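Local coordinates for tail fiber protein (PDB 6CL6), which forms the trimeric receptor-binding fiber of the R2 pyocin, a contractile injection system, and probably recognises the surface of target bacteria, at residues Leu57-His62 and Gly69-Ile74. Sequence-based numbering, arbitrary orientation.
Sequences LMLTNH and GRYFYI
Asn61 lies flat against one face of the Tyr71 ring, its amide plane only 8° from that of the ring. Its CB sits over the ring centre, 3.5 Å from the centroid of the Tyr71 ring, in a CH-pi contact. A chi1 of 65° swings CG of Asn61 between its backbone N and carbonyl carbon, laying the amide along the ring toward the phenol end. On the same side of the hairpin, Leu59 brings CD1 squarely over the Tyr73 ring, 4.0 Å from its centroid and 5° off the normal; this methyl also touches CB of Tyr71, so one methyl of Leu59 meets both tyrosines. The other face carries Met58, Thr60, Phe72 and Ile74. CG of Met58 runs alongside CB of Ile74 at 4.0 Å, while CG2 of Thr60 meets CD1 of Ile74 at 3.9 Å. Two pairs of backbone hydrogen bonds, Met58 with Ile74 and Thr60 with Phe72, hold this antiparallel register. Beyond them, Thr60 OG1 accepts from His62 N at 2.9 Å in an ST turn and also bonds Ser48 O. The contact forms the beta hairpin of strands 57-60 and 72-79 in an antiparallel sheet; strand 85-92 flanks the second strand, and Met77 and Tyr79 of a second subunit pack on Leu57 and Leu59.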
ATOM      1  N   LEU A  57      10.921 -74.749   9.934  1.00  8.29           N
ATOM      2  CA  LEU A  57       9.620 -74.111   9.984  1.00 13.72           C
ATOM      3  C   LEU A  57       8.966 -74.405  11.332  1.00 18.54           C
ATOM      4  O   LEU A  57       8.936 -75.549  11.785  1.00 13.65           O
ATOM      5  CB  LEU A  57       8.745 -74.591   8.807  1.00  7.26           C
ATOM      6  CG  LEU A  57       7.354 -73.979   8.707  1.00  8.69           C
ATOM      7  CD1 LEU A  57       7.396 -72.548   8.349  1.00  7.13           C
ATOM      8  CD2 LEU A  57       6.528 -74.712   7.715  1.00  7.04           C
ATOM      9  N   MET A  58       8.505 -73.350  12.002  1.00  9.14           N
ATOM     10  CA  MET A  58       7.678 -73.475  13.188  1.00 12.50           C
ATOM     11  C   MET A  58       6.611 -72.385  13.136  1.00 12.31           C
ATOM     12  O   MET A  58       6.661 -71.457  12.308  1.00 17.60           O
ATOM     13  CB  MET A  58       8.480 -73.351  14.478  1.00 19.82           C
ATOM     14  CG  MET A  58       9.184 -72.010  14.602  1.00 15.83           C
ATOM     15  SD  MET A  58      10.171 -71.860  16.103  1.00 28.54           S
ATOM     16  CE  MET A  58      11.175 -73.339  16.042  1.00 42.98           C
ATOM     17  N   LEU A  59       5.612 -72.530  14.001  1.00  8.07           N
ATOM     18  CA  LEU A  59       4.550 -71.547  14.205  1.00 10.31           C
ATOM     19  C   LEU A  59       4.492 -71.261  15.702  1.00 11.73           C
ATOM     20  O   LEU A  59       4.392 -72.194  16.499  1.00 10.78           O
ATOM     21  CB  LEU A  59       3.198 -72.046  13.733  1.00 18.47           C
ATOM     22  CG  LEU A  59       1.914 -71.248  14.063  1.00  9.88           C
ATOM     23  CD1 LEU A  59       1.897 -69.909  13.351  1.00  7.65           C
ATOM     24  CD2 LEU A  59       0.691 -72.062  13.710  1.00 21.87           C
ATOM     25  N   THR A  60       4.577 -69.988  16.090  1.00  8.25           N
ATOM     26  CA  THR A  60       4.672 -69.710  17.505  1.00 14.28           C
ATOM     27  C   THR A  60       4.231 -68.282  17.774  1.00 15.64           C
ATOM     28  O   THR A  60       4.384 -67.403  16.933  1.00 12.35           O
ATOM     29  CB  THR A  60       6.102 -69.933  18.024  1.00  8.68           C
ATOM     30  OG1 THR A  60       6.190 -69.601  19.395  1.00 15.41           O
ATOM     31  CG2 THR A  60       7.097 -69.141  17.225  1.00  8.59           C
ATOM     32  N   ASN A  61       3.666 -68.089  18.964  1.00 11.96           N
ATOM     33  CA  ASN A  61       3.373 -66.749  19.485  1.00 13.88           C
ATOM     34  C   ASN A  61       4.320 -66.401  20.617  1.00  9.12           C
ATOM     35  O   ASN A  61       4.048 -65.503  21.411  1.00 20.93           O
ATOM     36  CB  ASN A  61       1.919 -66.644  19.931  1.00  9.47           C
ATOM     37  CG  ASN A  61       1.606 -67.552  21.105  1.00 14.03           C
ATOM     38  OD1 ASN A  61       2.378 -68.433  21.440  1.00 14.16           O
ATOM     39  ND2 ASN A  61       0.441 -67.336  21.729  1.00 19.46           N
ATOM     40  N   HIS A  62       5.401 -67.146  20.741  1.00 19.02           N
ATOM     41  CA  HIS A  62       6.431 -66.850  21.732  1.00  9.45           C
ATOM     42  C   HIS A  62       6.930 -65.414  21.613  1.00 12.26           C
ATOM     43  O   HIS A  62       7.007 -64.832  20.524  1.00 17.06           O
ATOM     44  CB  HIS A  62       7.589 -67.829  21.549  1.00 12.37           C
ATOM     45  CG  HIS A  62       8.585 -67.791  22.652  1.00 18.60           C
ATOM     46  ND1 HIS A  62       9.560 -66.815  22.742  1.00 23.07           N
ATOM     47  CD2 HIS A  62       8.768 -68.614  23.706  1.00 16.89           C
ATOM     48  CE1 HIS A  62      10.292 -67.039  23.811  1.00 18.96           C
ATOM     49  NE2 HIS A  62       9.828 -68.121  24.410  1.00 11.88           N
ATOM     50  N   GLY A  69       2.379 -61.186  21.506  1.00  9.78           N
ATOM     51  CA  GLY A  69       0.982 -61.555  21.495  1.00 20.39           C
ATOM     52  C   GLY A  69       0.458 -62.152  20.217  1.00 23.61           C
ATOM     53  O   GLY A  69      -0.705 -62.561  20.194  1.00 19.40           O
ATOM     54  N   ARG A  70       1.266 -62.235  19.148  1.00 11.26           N
ATOM     55  CA  ARG A  70       0.766 -62.723  17.860  1.00  9.99           C
ATOM     56  C   ARG A  70       1.539 -63.950  17.380  1.00 11.71           C
ATOM     57  O   ARG A  70       2.767 -64.047  17.582  1.00 14.62           O
ATOM     58  CB  ARG A  70       0.852 -61.645  16.791  1.00 14.85           C
ATOM     59  CG  ARG A  70      -0.241 -60.582  16.993  1.00 18.39           C
ATOM     60  CD  ARG A  70      -0.190 -59.557  15.898  1.00 20.27           C
ATOM     61  NE  ARG A  70      -0.516 -60.119  14.592  1.00 16.64           N
ATOM     62  CZ  ARG A  70      -0.358 -59.463  13.464  1.00 23.71           C
ATOM     63  NH1 ARG A  70       0.115 -58.225  13.488  1.00 27.45           N
ATOM     64  NH2 ARG A  70      -0.687 -60.030  12.317  1.00 23.75           N
ATOM     65  N   TYR A  71       0.804 -64.868  16.761  1.00  8.26           N
ATOM     66  CA  TYR A  71       1.425 -65.997  16.104  1.00  8.66           C
ATOM     67  C   TYR A  71       2.096 -65.593  14.790  1.00 13.15           C
ATOM     68  O   TYR A  71       1.553 -64.819  14.002  1.00 11.13           O
ATOM     69  CB  TYR A  71       0.398 -67.086  15.819  1.00  8.10           C
ATOM     70  CG  TYR A  71      -0.047 -67.841  17.060  1.00 14.47           C
ATOM     71  CD1 TYR A  71       0.662 -68.932  17.539  1.00 16.07           C
ATOM     72  CD2 TYR A  71      -1.169 -67.427  17.771  1.00 19.42           C
ATOM     73  CE1 TYR A  71       0.281 -69.591  18.684  1.00 13.54           C
ATOM     74  CE2 TYR A  71      -1.583 -68.118  18.928  1.00 11.43           C
ATOM     75  CZ  TYR A  71      -0.852 -69.192  19.369  1.00 18.65           C
ATOM     76  OH  TYR A  71      -1.233 -69.852  20.493  1.00 21.14           O
ATOM     77  N   PHE A  72       3.287 -66.135  14.557  1.00 12.32           N
ATOM     78  CA  PHE A  72       3.973 -66.014  13.281  1.00  9.04           C
ATOM     79  C   PHE A  72       4.544 -67.366  12.869  1.00  7.87           C
ATOM     80  O   PHE A  72       5.137 -68.087  13.703  1.00 10.15           O
ATOM     81  CB  PHE A  72       5.131 -64.970  13.339  1.00  9.05           C
ATOM     82  CG  PHE A  72       4.670 -63.551  13.223  1.00 12.10           C
ATOM     83  CD1 PHE A  72       3.937 -62.951  14.227  1.00 12.31           C
ATOM     84  CD2 PHE A  72       4.910 -62.834  12.038  1.00 12.83           C
ATOM     85  CE1 PHE A  72       3.485 -61.633  14.091  1.00 13.58           C
ATOM     86  CE2 PHE A  72       4.460 -61.522  11.900  1.00 18.78           C
ATOM     87  CZ  PHE A  72       3.757 -60.933  12.925  1.00 17.81           C
ATOM     88  N   TYR A  73       4.425 -67.670  11.569  1.00  8.98           N
ATOM     89  CA  TYR A  73       5.242 -68.713  10.959  1.00 11.35           C
ATOM     90  C   TYR A  73       6.671 -68.224  10.877  1.00 10.98           C
ATOM     91  O   TYR A  73       6.921 -67.085  10.450  1.00 11.12           O
ATOM     92  CB  TYR A  73       4.754 -69.049   9.555  1.00  7.20           C
ATOM     93  CG  TYR A  73       3.339 -69.517   9.448  1.00  9.05           C
ATOM     94  CD1 TYR A  73       2.303 -68.623   9.247  1.00  8.83           C
ATOM     95  CD2 TYR A  73       3.051 -70.870   9.472  1.00 11.57           C
ATOM     96  CE1 TYR A  73       1.001 -69.103   9.128  1.00  9.55           C
ATOM     97  CE2 TYR A  73       1.795 -71.335   9.329  1.00  7.02           C
ATOM     98  CZ  TYR A  73       0.777 -70.462   9.170  1.00  9.43           C
ATOM     99  OH  TYR A  73      -0.501 -70.989   9.035  1.00 11.83           O
ATOM    100  N   ILE A  74       7.615 -69.050  11.311  1.00 10.15           N
ATOM    101  CA  ILE A  74       9.014 -68.652  11.347  1.00  7.70           C
ATOM    102  C   ILE A  74       9.793 -69.682  10.574  1.00 16.47           C
ATOM    103  O   ILE A  74       9.904 -70.834  11.010  1.00 13.05           O
ATOM    104  CB  ILE A  74       9.552 -68.494  12.784  1.00 11.37           C
ATOM    105  CG1 ILE A  74       8.742 -67.395  13.531  1.00 10.05           C
ATOM    106  CG2 ILE A  74      11.021 -68.136  12.730  1.00  8.35           C
ATOM    107  CD1 ILE A  74       9.333 -66.946  14.825  1.00 21.57           C
TER
HETATM  108  O   HOH W   1       4.534 -63.123  21.984  1.00 23.72           O